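Long-range contacts in bartonella effector protein (Bep) substrate of VirB T4SS (Bartonella sp. AR 15-3, PDB 4M16), which probably transfers AMP from ATP to tyrosine or threonine side chains of target proteins through its N-terminal Fic domain, the part present here: residues K42-S47 and K67-S72; Q114-E119 and L149-P154. All blocks are in the same frame, centred on the assembly; numbering follows the deposited sequence.

Contact 1: residues K42-S47 and K67-S72; sequences KKVINS and KRLFGS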
# COMPACT_ATOMS: atom_id res chain seq x y z
N LYS A 42 -12.28 1.83 -6.56
CA LYS A 42 -12.41 3.12 -7.20
C LYS A 42 -13.64 3.90 -6.72
O LYS A 42 -13.57 5.11 -6.46
CB LYS A 42 -12.47 2.96 -8.71
CG LYS A 42 -12.50 4.27 -9.49
CD LYS A 42 -11.30 5.14 -9.15
CE LYS A 42 -11.09 6.30 -10.11
NZ LYS A 42 -12.30 7.15 -10.02
N LYS A 43 -14.76 3.23 -6.63
CA LYS A 43 -15.93 3.85 -6.06
C LYS A 43 -15.61 4.47 -4.69
O LYS A 43 -16.03 5.61 -4.43
CB LYS A 43 -17.10 2.85 -5.98
CG LYS A 43 -17.73 2.63 -7.33
CD LYS A 43 -18.85 1.58 -7.28
CE LYS A 43 -19.61 1.45 -8.59
NZ LYS A 43 -19.80 0.02 -8.96
N VAL A 44 -14.85 3.74 -3.86
CA VAL A 44 -14.52 4.19 -2.50
C VAL A 44 -13.54 5.36 -2.56
O VAL A 44 -13.71 6.35 -1.83
CB VAL A 44 -13.95 3.06 -1.63
CG1 VAL A 44 -13.31 3.59 -0.38
CG2 VAL A 44 -15.03 2.06 -1.29
N ILE A 45 -12.55 5.27 -3.45
CA ILE A 45 -11.57 6.37 -3.66
C ILE A 45 -12.35 7.65 -3.99
O ILE A 45 -12.05 8.70 -3.44
CB ILE A 45 -10.58 6.06 -4.80
CG1 ILE A 45 -9.72 4.86 -4.43
CG2 ILE A 45 -9.75 7.30 -5.20
CD1 ILE A 45 -8.80 5.09 -3.30
N ASN A 46 -13.37 7.53 -4.82
CA ASN A 46 -14.23 8.64 -5.13
C ASN A 46 -14.91 9.28 -3.93
O ASN A 46 -14.89 10.51 -3.82
CB ASN A 46 -15.29 8.27 -6.16
CG ASN A 46 -14.69 7.94 -7.51
OD1 ASN A 46 -13.52 8.20 -7.75
ND2 ASN A 46 -15.47 7.32 -8.37
N SER A 47 -15.45 8.47 -3.03
CA SER A 47 -16.12 8.97 -1.79
C SER A 47 -15.10 9.75 -0.94
O SER A 47 -15.39 10.87 -0.45
CB SER A 47 -16.69 7.81 -1.00
OG SER A 47 -17.23 8.24 0.24
N LYS A 67 -9.85 -1.30 5.04
CA LYS A 67 -11.22 -1.76 5.34
C LYS A 67 -12.23 -1.07 4.42
O LYS A 67 -13.14 -1.72 3.86
CB LYS A 67 -11.55 -1.55 6.83
CG LYS A 67 -13.01 -1.67 7.23
CD LYS A 67 -13.48 -3.08 7.31
CE LYS A 67 -14.92 -3.18 7.86
NZ LYS A 67 -14.98 -3.09 9.34
N ARG A 68 -12.11 0.24 4.24
CA ARG A 68 -12.98 0.94 3.29
C ARG A 68 -12.89 0.42 1.85
O ARG A 68 -13.92 0.20 1.18
CB ARG A 68 -12.68 2.46 3.27
CG ARG A 68 -13.10 3.22 4.53
CD ARG A 68 -14.62 3.32 4.69
NE ARG A 68 -15.21 4.00 3.54
CZ ARG A 68 -15.21 5.31 3.33
NH1 ARG A 68 -14.68 6.15 4.21
NH2 ARG A 68 -15.73 5.79 2.21
N LEU A 69 -11.65 0.26 1.41
CA LEU A 69 -11.35 -0.11 0.03
C LEU A 69 -11.77 -1.54 -0.31
O LEU A 69 -12.20 -1.77 -1.41
CB LEU A 69 -9.86 0.03 -0.30
CG LEU A 69 -9.35 1.47 -0.47
CD1 LEU A 69 -7.81 1.63 -0.39
CD2 LEU A 69 -9.89 2.06 -1.73
N PHE A 70 -11.64 -2.46 0.63
CA PHE A 70 -11.77 -3.90 0.36
C PHE A 70 -12.76 -4.64 1.26
O PHE A 70 -12.84 -5.87 1.21
CB PHE A 70 -10.38 -4.57 0.53
CG PHE A 70 -9.38 -4.07 -0.44
CD1 PHE A 70 -9.49 -4.41 -1.78
CD2 PHE A 70 -8.36 -3.20 -0.06
CE1 PHE A 70 -8.64 -3.91 -2.74
CE2 PHE A 70 -7.47 -2.71 -1.02
CZ PHE A 70 -7.59 -3.07 -2.34
N GLY A 71 -13.52 -3.91 2.05
CA GLY A 71 -14.38 -4.49 3.05
C GLY A 71 -15.57 -5.18 2.44
O GLY A 71 -16.02 -6.23 2.94
N SER A 72 -16.04 -4.67 1.29
CA SER A 72 -17.08 -5.41 0.58
C SER A 72 -16.63 -6.77 0.04
O SER A 72 -17.48 -7.70 -0.14
CB SER A 72 -17.67 -4.57 -0.56
OG SER A 72 -18.46 -3.54 0.01
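V44 sits against R68 and L69 of helix 59-70 and carries the tight part of this contact. Its CG2 lies 3.3 Å from the carbonyl R68 O, so the valine rests on the backbone of the partner helix as well as on its side chains. With CG1 anti to the backbone N (chi1 166°), the other methyl points between two residues, reaching R68 CB at 3.9 Å and L69 CD2 at 4.0 Å. The helices come near here, V44 CA and L69 CA being 5.9 Å apart. One methyl of L69 serves both apolar partners: its CD2 also takes the tip of I45, with I45 CD1 3.6 Å away, the two side chains crossing at a slant.

Toward the surface the packing gives way to polar groups. S47 OG comes to the edge of the R68 guanidinium, 3.5 Å from R68 NH2, but the firmer partner of both residues is E51: its carboxylate forms a salt bridge with R68 NH1 and a hydrogen bond with S47 OG. R68 gets there by folding its chain at chi2 (-69°) and chi3 (-59°), and Y64 OH also bonds its NH1.

L69 turns inward onto V162 and I165 of helix 159-174, where I45 joins it on I165; A41 of helix 30-48 adds a further touch, so helices 30-48, 59-70 and 159-174 meet at L69.

Contact 2: residues Q114-E119 and L149-P154; sequences QENLKE and LNYIHP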
# COMPACT_ATOMS: atom_id res chain seq x y z
N GLN A 114 4.28 -5.73 13.25
CA GLN A 114 3.80 -4.84 14.29
C GLN A 114 4.86 -3.82 14.69
O GLN A 114 4.58 -2.61 14.82
CB GLN A 114 3.33 -5.62 15.55
CG GLN A 114 2.03 -6.39 15.34
CD GLN A 114 0.81 -5.51 15.06
OE1 GLN A 114 0.67 -4.40 15.60
NE2 GLN A 114 -0.05 -5.99 14.20
N GLU A 115 6.07 -4.30 14.90
CA GLU A 115 7.18 -3.43 15.24
C GLU A 115 7.44 -2.37 14.13
O GLU A 115 7.73 -1.18 14.42
CB GLU A 115 8.40 -4.33 15.44
CG GLU A 115 9.71 -3.61 15.45
CD GLU A 115 10.84 -4.46 16.04
OE1 GLU A 115 10.99 -5.65 15.64
OE2 GLU A 115 11.56 -3.90 16.91
N ASN A 116 7.42 -2.82 12.89
CA ASN A 116 7.69 -1.96 11.76
C ASN A 116 6.62 -0.89 11.57
O ASN A 116 6.92 0.28 11.29
CB ASN A 116 7.91 -2.77 10.47
CG ASN A 116 9.21 -3.59 10.45
OD1 ASN A 116 10.17 -3.37 11.23
ND2 ASN A 116 9.27 -4.51 9.54
N LEU A 117 5.36 -1.27 11.73
CA LEU A 117 4.27 -0.28 11.69
C LEU A 117 4.36 0.74 12.82
O LEU A 117 4.07 1.97 12.64
CB LEU A 117 2.90 -0.98 11.70
CG LEU A 117 2.52 -1.76 10.43
CD1 LEU A 117 1.20 -2.55 10.58
CD2 LEU A 117 2.42 -0.83 9.22
N LYS A 118 4.74 0.26 14.01
CA LYS A 118 5.04 1.18 15.11
C LYS A 118 6.13 2.18 14.72
O LYS A 118 6.02 3.38 15.01
CB LYS A 118 5.51 0.45 16.40
N GLU A 119 7.18 1.69 14.09
CA GLU A 119 8.32 2.57 13.66
C GLU A 119 7.84 3.60 12.61
O GLU A 119 8.13 4.78 12.70
CB GLU A 119 9.49 1.74 13.12
CG GLU A 119 10.21 0.91 14.17
CD GLU A 119 11.16 -0.15 13.61
OE1 GLU A 119 10.88 -0.80 12.60
OE2 GLU A 119 12.20 -0.39 14.27
N LEU A 149 6.99 1.69 3.96
CA LEU A 149 5.69 1.06 3.99
C LEU A 149 5.54 0.01 2.87
O LEU A 149 4.99 -1.05 3.13
CB LEU A 149 4.56 2.11 3.97
CG LEU A 149 3.14 1.49 4.02
CD1 LEU A 149 2.95 0.74 5.31
CD2 LEU A 149 2.07 2.55 3.80
N ASN A 150 6.03 0.31 1.66
CA ASN A 150 6.02 -0.65 0.55
C ASN A 150 6.72 -1.96 1.02
O ASN A 150 6.22 -3.04 0.77
CB ASN A 150 6.69 -0.09 -0.70
CG ASN A 150 6.63 -1.05 -1.86
OD1 ASN A 150 5.52 -1.39 -2.35
ND2 ASN A 150 7.78 -1.54 -2.29
N TYR A 151 7.88 -1.83 1.63
CA TYR A 151 8.61 -3.01 2.13
C TYR A 151 7.82 -3.79 3.16
O TYR A 151 7.80 -5.04 3.12
CB TYR A 151 9.94 -2.59 2.76
CG TYR A 151 10.52 -3.62 3.69
CD1 TYR A 151 11.17 -4.74 3.21
CD2 TYR A 151 10.42 -3.45 5.08
CE1 TYR A 151 11.67 -5.70 4.12
CE2 TYR A 151 10.93 -4.38 5.96
CZ TYR A 151 11.55 -5.49 5.50
OH TYR A 151 12.04 -6.41 6.44
N ILE A 152 7.11 -3.08 4.04
CA ILE A 152 6.31 -3.74 5.07
C ILE A 152 5.18 -4.62 4.49
O ILE A 152 5.07 -5.80 4.88
CB ILE A 152 5.69 -2.75 6.11
CG1 ILE A 152 6.78 -2.02 6.87
CG2 ILE A 152 4.90 -3.57 7.13
CD1 ILE A 152 6.27 -0.96 7.84
N HIS A 153 4.41 -4.07 3.54
CA HIS A 153 3.35 -4.78 2.85
C HIS A 153 2.50 -5.51 3.88
O HIS A 153 2.41 -6.73 3.85
CB HIS A 153 3.89 -5.76 1.79
CG HIS A 153 3.51 -5.41 0.38
ND1 HIS A 153 3.81 -4.18 -0.17
CD2 HIS A 153 2.89 -6.11 -0.58
CE1 HIS A 153 3.41 -4.16 -1.42
NE2 HIS A 153 2.81 -5.31 -1.68
N PRO A 154 1.90 -4.75 4.80
CA PRO A 154 1.27 -5.33 5.96
C PRO A 154 -0.04 -6.12 5.74
O PRO A 154 -0.46 -6.76 6.67
CB PRO A 154 0.98 -4.10 6.84
CG PRO A 154 0.78 -2.98 5.88
CD PRO A 154 1.79 -3.28 4.80
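The C-terminal end of helix 135-152, where the chain runs into the Fic motif, packs on helix 110-126 through I152, P154 and L149. I152 CD1 reaches across to N116, lying 3.6 Å from N116 CB and 3.7 Å from the backbone oxygen N116 O, while L117 CD2 covers it from the next position at 4.1 Å. The two branches of L117 are shared out, CD1 going to P154 CB at 4.1 Å and CD2 also to L149 CD1 at 4.2 Å. Leucine and proline cross roughly at right angles. On the less buried side the N116 amide lies obliquely near Y151 CE2, amide and ring planes 49° apart.

H153 and P154 open the motif, which reads HPFRAGNEA here and departs from the canonical HxFx(D/E)GNGR, having alanine at the acidic position and Glu-Ala for Gly-Arg; in canonical Fic AMPylases the histidine acts in catalysis. H153 leaves the helix with positive phi (47°). H153 ND1 donates to N150 O at 2.8 Å, meeting a lone pair in the carbonyl plane, although N150 O lies 30° out of the imidazole plane. Together with E160 at NE2 and the stack on F107, this bent bond limits the rotation of the ring. L149 also touches F120, farther along helix 110-126, and F167 of helix 159-174.

Contact 1 closes before contact 2 opens along the chain, and the two lie on opposite sides of the chain's centre, their centres 22 Å apart and their nearest atoms about 11 Å, without touching. Contact 1 joins helices 30-48 and 59-70 near the surface; contact 2 joins helices 110-126 and 135-152 in the interior. Helix 159-174 links them: I45 and L69 of contact 1 touch its V162 and I165, whereas L149, H153 and P154 of contact 2 meet N159, Q163 and F167. The helix that starts at the motif's asparagine, N159, is thus approached by both pairs, and contact 2 is the one that includes the motif's first residues.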